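Local coordinates for zinc phosphodiesterase ELAC protein 1 (Homo sapiens, PDB 3ZWF) that cuts RNA as a two-zinc phosphodiesterase, with some tRNA 3'-processing endonuclease activity, and repairs tRNAs by removing a 2',3'-cyclic phosphate, at residues 27-32 with 53-58; 71-76 with 112-117. All blocks are in the same frame, centred on the assembly; numbering follows the deposited sequence. Where two conformers were deposited one is given.

Interaction 1. Residues 27-32 with 53-58; sequences EGECWL and ITKIFI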
# COMPACT_ATOMS: atom_id res chain seq x y z
N GLU A 27 12.59 8.97 23.61
CA GLU A 27 13.54 10.08 23.47
C GLU A 27 13.76 10.46 22.00
O GLU A 27 14.90 10.57 21.54
CB GLU A 27 14.87 9.72 24.15
N GLY A 28 12.66 10.65 21.27
CA GLY A 28 12.70 11.08 19.86
C GLY A 28 12.93 10.00 18.81
O GLY A 28 12.68 10.22 17.62
N GLU A 29 13.43 8.84 19.25
CA GLU A 29 13.63 7.65 18.40
C GLU A 29 12.35 6.81 18.30
O GLU A 29 11.81 6.38 19.33
CB GLU A 29 14.78 6.78 18.93
CG GLU A 29 14.89 5.42 18.23
CD GLU A 29 16.26 4.76 18.36
OE1 GLU A 29 17.15 5.34 19.01
OE2 GLU A 29 16.44 3.64 17.80
N CYS A 30 11.88 6.60 17.05
CA CYS A 30 10.64 5.88 16.75
C CYS A 30 10.89 4.48 16.21
O CYS A 30 11.65 4.31 15.24
CB CYS A 30 9.73 6.65 15.75
SG CYS A 30 9.05 8.16 16.40
N TRP A 31 10.23 3.50 16.81
CA TRP A 31 10.17 2.14 16.28
C TRP A 31 8.74 1.80 15.83
O TRP A 31 7.78 1.93 16.59
CB TRP A 31 10.62 1.07 17.28
CG TRP A 31 12.00 1.21 17.78
CD1 TRP A 31 12.99 2.00 17.30
CD2 TRP A 31 12.57 0.47 18.88
NE1 TRP A 31 14.14 1.83 18.05
CE2 TRP A 31 13.90 0.91 19.03
CE3 TRP A 31 12.07 -0.50 19.75
CZ2 TRP A 31 14.74 0.40 20.02
CZ3 TRP A 31 12.90 -0.98 20.76
CH2 TRP A 31 14.22 -0.53 20.87
N LEU A 32 8.62 1.37 14.58
CA LEU A 32 7.33 1.01 14.02
C LEU A 32 7.08 -0.50 14.07
O LEU A 32 7.91 -1.31 13.64
CB LEU A 32 7.25 1.50 12.56
CG LEU A 32 5.99 1.15 11.74
CD1 LEU A 32 4.76 1.81 12.30
CD2 LEU A 32 6.21 1.56 10.27
N ILE A 53 11.94 7.43 12.20
CA ILE A 53 11.82 5.98 12.37
C ILE A 53 13.18 5.34 12.15
O ILE A 53 13.76 5.51 11.08
CB ILE A 53 10.77 5.38 11.40
CG1 ILE A 53 9.35 5.82 11.79
CG2 ILE A 53 10.92 3.85 11.39
CD1 ILE A 53 8.25 5.48 10.75
N THR A 54 13.68 4.60 13.14
CA THR A 54 14.99 3.93 13.02
C THR A 54 14.91 2.40 12.91
O THR A 54 15.87 1.74 12.47
CB THR A 54 15.88 4.27 14.20
OG1 THR A 54 15.20 3.90 15.41
CG2 THR A 54 16.17 5.76 14.25
N LYS A 55 13.79 1.85 13.33
CA LYS A 55 13.56 0.41 13.27
C LYS A 55 12.11 0.12 12.95
O LYS A 55 11.21 0.84 13.35
CB LYS A 55 13.92 -0.27 14.61
CG LYS A 55 15.36 -0.02 15.08
CD LYS A 55 15.73 -0.84 16.31
CE LYS A 55 17.02 -0.32 16.95
NZ LYS A 55 18.15 -0.42 16.02
N ILE A 56 11.92 -0.99 12.24
CA ILE A 56 10.62 -1.49 11.85
C ILE A 56 10.54 -2.98 12.12
O ILE A 56 11.47 -3.74 11.78
CB ILE A 56 10.35 -1.18 10.32
CG1 ILE A 56 10.46 0.33 10.10
CG2 ILE A 56 8.98 -1.68 9.89
CD1 ILE A 56 10.40 0.78 8.65
N PHE A 57 9.46 -3.40 12.75
CA PHE A 57 9.24 -4.77 13.13
C PHE A 57 7.93 -5.24 12.51
O PHE A 57 6.88 -4.67 12.79
CB PHE A 57 9.16 -4.91 14.68
CG PHE A 57 10.36 -4.37 15.42
CD1 PHE A 57 10.51 -3.02 15.70
CD2 PHE A 57 11.37 -5.24 15.85
CE1 PHE A 57 11.61 -2.53 16.35
CE2 PHE A 57 12.47 -4.76 16.50
CZ PHE A 57 12.60 -3.41 16.79
N ILE A 58 7.99 -6.34 11.75
CA ILE A 58 6.79 -6.89 11.09
C ILE A 58 6.40 -8.22 11.69
O ILE A 58 7.24 -9.15 11.77
CB ILE A 58 7.03 -7.07 9.55
CG1 ILE A 58 7.41 -5.74 8.88
CG2 ILE A 58 5.80 -7.68 8.88
CD1 ILE A 58 6.37 -4.59 9.00

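Interaction 2. Residues 71-76 with 112-117; sequences GLLCTI and LVFHYV. With EDO (1,2-ethanediol), chain I.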
# COMPACT_ATOMS: atom_id res chain seq x y z
N GLY A 71 5.92 1.88 0.27
CA GLY A 71 5.52 3.28 0.24
C GLY A 71 6.15 4.08 1.33
O GLY A 71 6.65 5.18 1.09
N LEU A 72 6.13 3.54 2.54
CA LEU A 72 6.75 4.20 3.69
C LEU A 72 8.24 4.48 3.45
O LEU A 72 8.71 5.58 3.71
CB LEU A 72 6.54 3.41 4.95
CG LEU A 72 7.16 4.01 6.22
CD1 LEU A 72 6.58 5.39 6.57
CD2 LEU A 72 6.99 3.02 7.38
N LEU A 73 8.99 3.48 3.00
CA LEU A 73 10.44 3.65 2.76
C LEU A 73 10.67 4.72 1.70
O LEU A 73 11.52 5.59 1.86
CB LEU A 73 11.10 2.33 2.33
CG LEU A 73 11.05 1.21 3.40
CD1 LEU A 73 11.60 -0.10 2.88
CD2 LEU A 73 11.70 1.63 4.74
N CYS A 74 9.89 4.66 0.63
CA CYS A 74 10.03 5.63 -0.47
C CYS A 74 9.83 7.06 0.03
O CYS A 74 10.60 7.97 -0.30
CB CYS A 74 9.03 5.35 -1.60
SG CYS A 74 9.42 3.96 -2.55
N THR A 75 8.80 7.25 0.82
CA THR A 75 8.42 8.57 1.30
C THR A 75 9.45 9.09 2.32
O THR A 75 9.86 10.25 2.27
CB THR A 75 6.93 8.58 1.75
OG1 THR A 75 6.12 8.25 0.61
CG2 THR A 75 6.52 9.92 2.31
N ILE A 76 9.93 8.21 3.21
CA ILE A 76 11.03 8.56 4.12
C ILE A 76 12.25 9.06 3.30
O ILE A 76 12.84 10.08 3.61
CB ILE A 76 11.47 7.37 5.00
CG1 ILE A 76 10.41 7.09 6.08
CG2 ILE A 76 12.83 7.63 5.67
CD1 ILE A 76 10.60 5.79 6.74
N LEU A 112 16.78 4.44 -2.67
CA LEU A 112 16.58 5.06 -1.35
C LEU A 112 17.86 5.80 -0.93
O LEU A 112 18.95 5.31 -1.16
CB LEU A 112 16.21 4.02 -0.31
CG LEU A 112 14.92 3.22 -0.54
CD1 LEU A 112 14.84 2.03 0.40
CD2 LEU A 112 13.68 4.07 -0.41
N VAL A 113 17.72 6.97 -0.33
CA VAL A 113 18.89 7.78 0.02
C VAL A 113 19.53 7.33 1.35
O VAL A 113 20.62 7.75 1.69
CB VAL A 113 18.56 9.30 0.07
CG1 VAL A 113 18.00 9.78 -1.30
CG2 VAL A 113 17.58 9.63 1.20
N PHE A 114 18.84 6.45 2.07
CA PHE A 114 19.35 5.86 3.31
C PHE A 114 19.61 4.38 3.08
O PHE A 114 19.07 3.77 2.17
CB PHE A 114 18.38 6.07 4.49
CG PHE A 114 17.02 5.47 4.27
CD1 PHE A 114 16.77 4.14 4.54
CD2 PHE A 114 16.01 6.22 3.70
CE1 PHE A 114 15.51 3.59 4.27
CE2 PHE A 114 14.77 5.68 3.46
CZ PHE A 114 14.53 4.36 3.74
N HIS A 115 20.47 3.81 3.92
CA HIS A 115 20.74 2.39 3.95
C HIS A 115 19.72 1.72 4.84
O HIS A 115 19.28 2.29 5.85
CB HIS A 115 22.15 2.10 4.50
N TYR A 116 19.32 0.51 4.45
CA TYR A 116 18.50 -0.32 5.33
C TYR A 116 19.03 -1.76 5.32
O TYR A 116 19.72 -2.17 4.40
CB TYR A 116 17.02 -0.29 4.94
CG TYR A 116 16.71 -1.01 3.67
CD1 TYR A 116 16.88 -0.40 2.43
CD2 TYR A 116 16.20 -2.30 3.70
CE1 TYR A 116 16.60 -1.09 1.25
CE2 TYR A 116 15.92 -2.99 2.56
CZ TYR A 116 16.11 -2.38 1.32
OH TYR A 116 15.83 -3.09 0.19
N VAL A 117 18.67 -2.50 6.35
CA VAL A 117 18.99 -3.93 6.45
C VAL A 117 17.74 -4.66 6.94
O VAL A 117 16.99 -4.14 7.76
CB VAL A 117 20.19 -4.19 7.37
CG1 VAL A 117 21.48 -3.79 6.66
CG2 VAL A 117 20.03 -3.46 8.72
C1 EDO I . 19.89 -3.86 1.74
O1 EDO I . 19.89 -2.43 1.63
C2 EDO I . 18.48 -4.42 1.71
O2 EDO I . 18.44 -5.84 1.73

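Interaction 1. Residues 27-32 with 53-58
Backbone hydrogen bonds join Cys-30 to Thr-54 and Leu-32 to both Lys-55 and Phe-57, pairing strands 29-33 and 53-57 in parallel within the metallo-beta-lactamase fold. Helix 39-45 lies between them in the chain, so the pair closes a beta-alpha-beta unit. Thr-54 N gives to Cys-30 O at 2.9 Å, Leu-32 N to Lys-55 O, and Phe-57 N to Leu-32 O at 2.8 Å. Cys-30 pairs with Ile-53 but Trp-31 with Lys-55, a one-residue slip that makes a beta bulge at Thr-54; Lys-55 N is left buried without a partner.

The polar side chains meet at Glu-29. Its OE2 accepts from Thr-54 OG1 at 2.7 Å and from Trp-31 NE1 at 2.9 Å, the two donors lying on opposite faces of the carboxylate plane. With chi1 at 57°, Thr-54 holds OG1 between its backbone N and carbonyl carbon and turns the hydroxyl toward the acid, while the indole N-H meets OE2 almost in the ring plane.

Trp-31 also offers a flat apolar surface. Lys-55 runs alongside it, pointing the same way, and its CD sits over the five-membered ring, 3.9 Å from the centroid, in a CH-pi contact; its NZ continues to a salt bridge with Glu-90. Phe-57 approaches the indole obliquely, bringing CE1 to 3.8 Å from Trp-31 CB. On the other sheet face Leu-32 CB packs against Ile-56 CG1 at 4.2 Å, compact aliphatic groups suited to the helix-covered side.

Tryptophan therefore serves twice here, as donor and as platform. The bond from NE1 should limit rotation of the indole, while two donors on one oxygen hold the carboxylate and probably favour the ionised form of Glu-29.

Interaction 2. Residues 71-76 with 112-117
Helix 69-79, which packs on the sheet of this metallo-beta-lactamase fold, meets the loop that leads into strand 116-121, and Leu-73, Ile-76, Leu-112 and Phe-114 carry the contact. It is a small apolar joint, well away from the zinc site. Leucine and isoleucine suit the helix here because their branches reach across to the loop from neighbouring turns.

Leu-112 approaches with one methyl: CD2 lies 4.1 Å from Leu-73 CB and rests against the helix backbone at Leu-73 O. Phe-114 supplies the larger surface. Its chi1 of 59° sets the ring between its own backbone N and carbonyl carbon, from where the far rim reaches the helix. Both Leu-73 and Ile-76 cross the phenylalanine side chain at about a right angle. Leu-73 CD2 touches CZ of Phe-114 at 4.1 Å, and Leu-73 O lies at the ring edge, near its plane, 3.6 Å from Phe-114 CE2.

Beyond the apolar patch, Val-113 N is hydrogen-bonded to Ser-77 OG, a polar tie from the loop to the same helix. Cys-74, on another side of the helix, packs on Phe-67 of the second subunit. A 1,2-ethanediol, probably from the crystallisation liquor, lies over one face of the Tyr-116 ring and gives a hydrogen bond to Tyr-116 O. The CG2 methyl of Ile-76 comes in oblique to the phenylalanine ring, 3.5 Å from Phe-114 CE2.

In the fold
The two contacts belong to one layered assembly. Interaction 1 is buried between neighbouring strands of a mixed sheet, while interaction 2 lies farther out, partly buried, where a helix meets the approach to strand 116-121 of that same sheet. Strand 53-57 and helix 69-79 follow each other in the chain, and the contacts touch directly: Ile-56 CD1 packs on Leu-73 CD2 at 4.2 Å. Chemistry follows place. Paired strands call for backbone hydrogen bonds, to which interaction 1 adds a shared carboxylate, whereas interaction 2 relies across its segments on apolar side chains and borders the second subunit through Cys-74 and Thr-75.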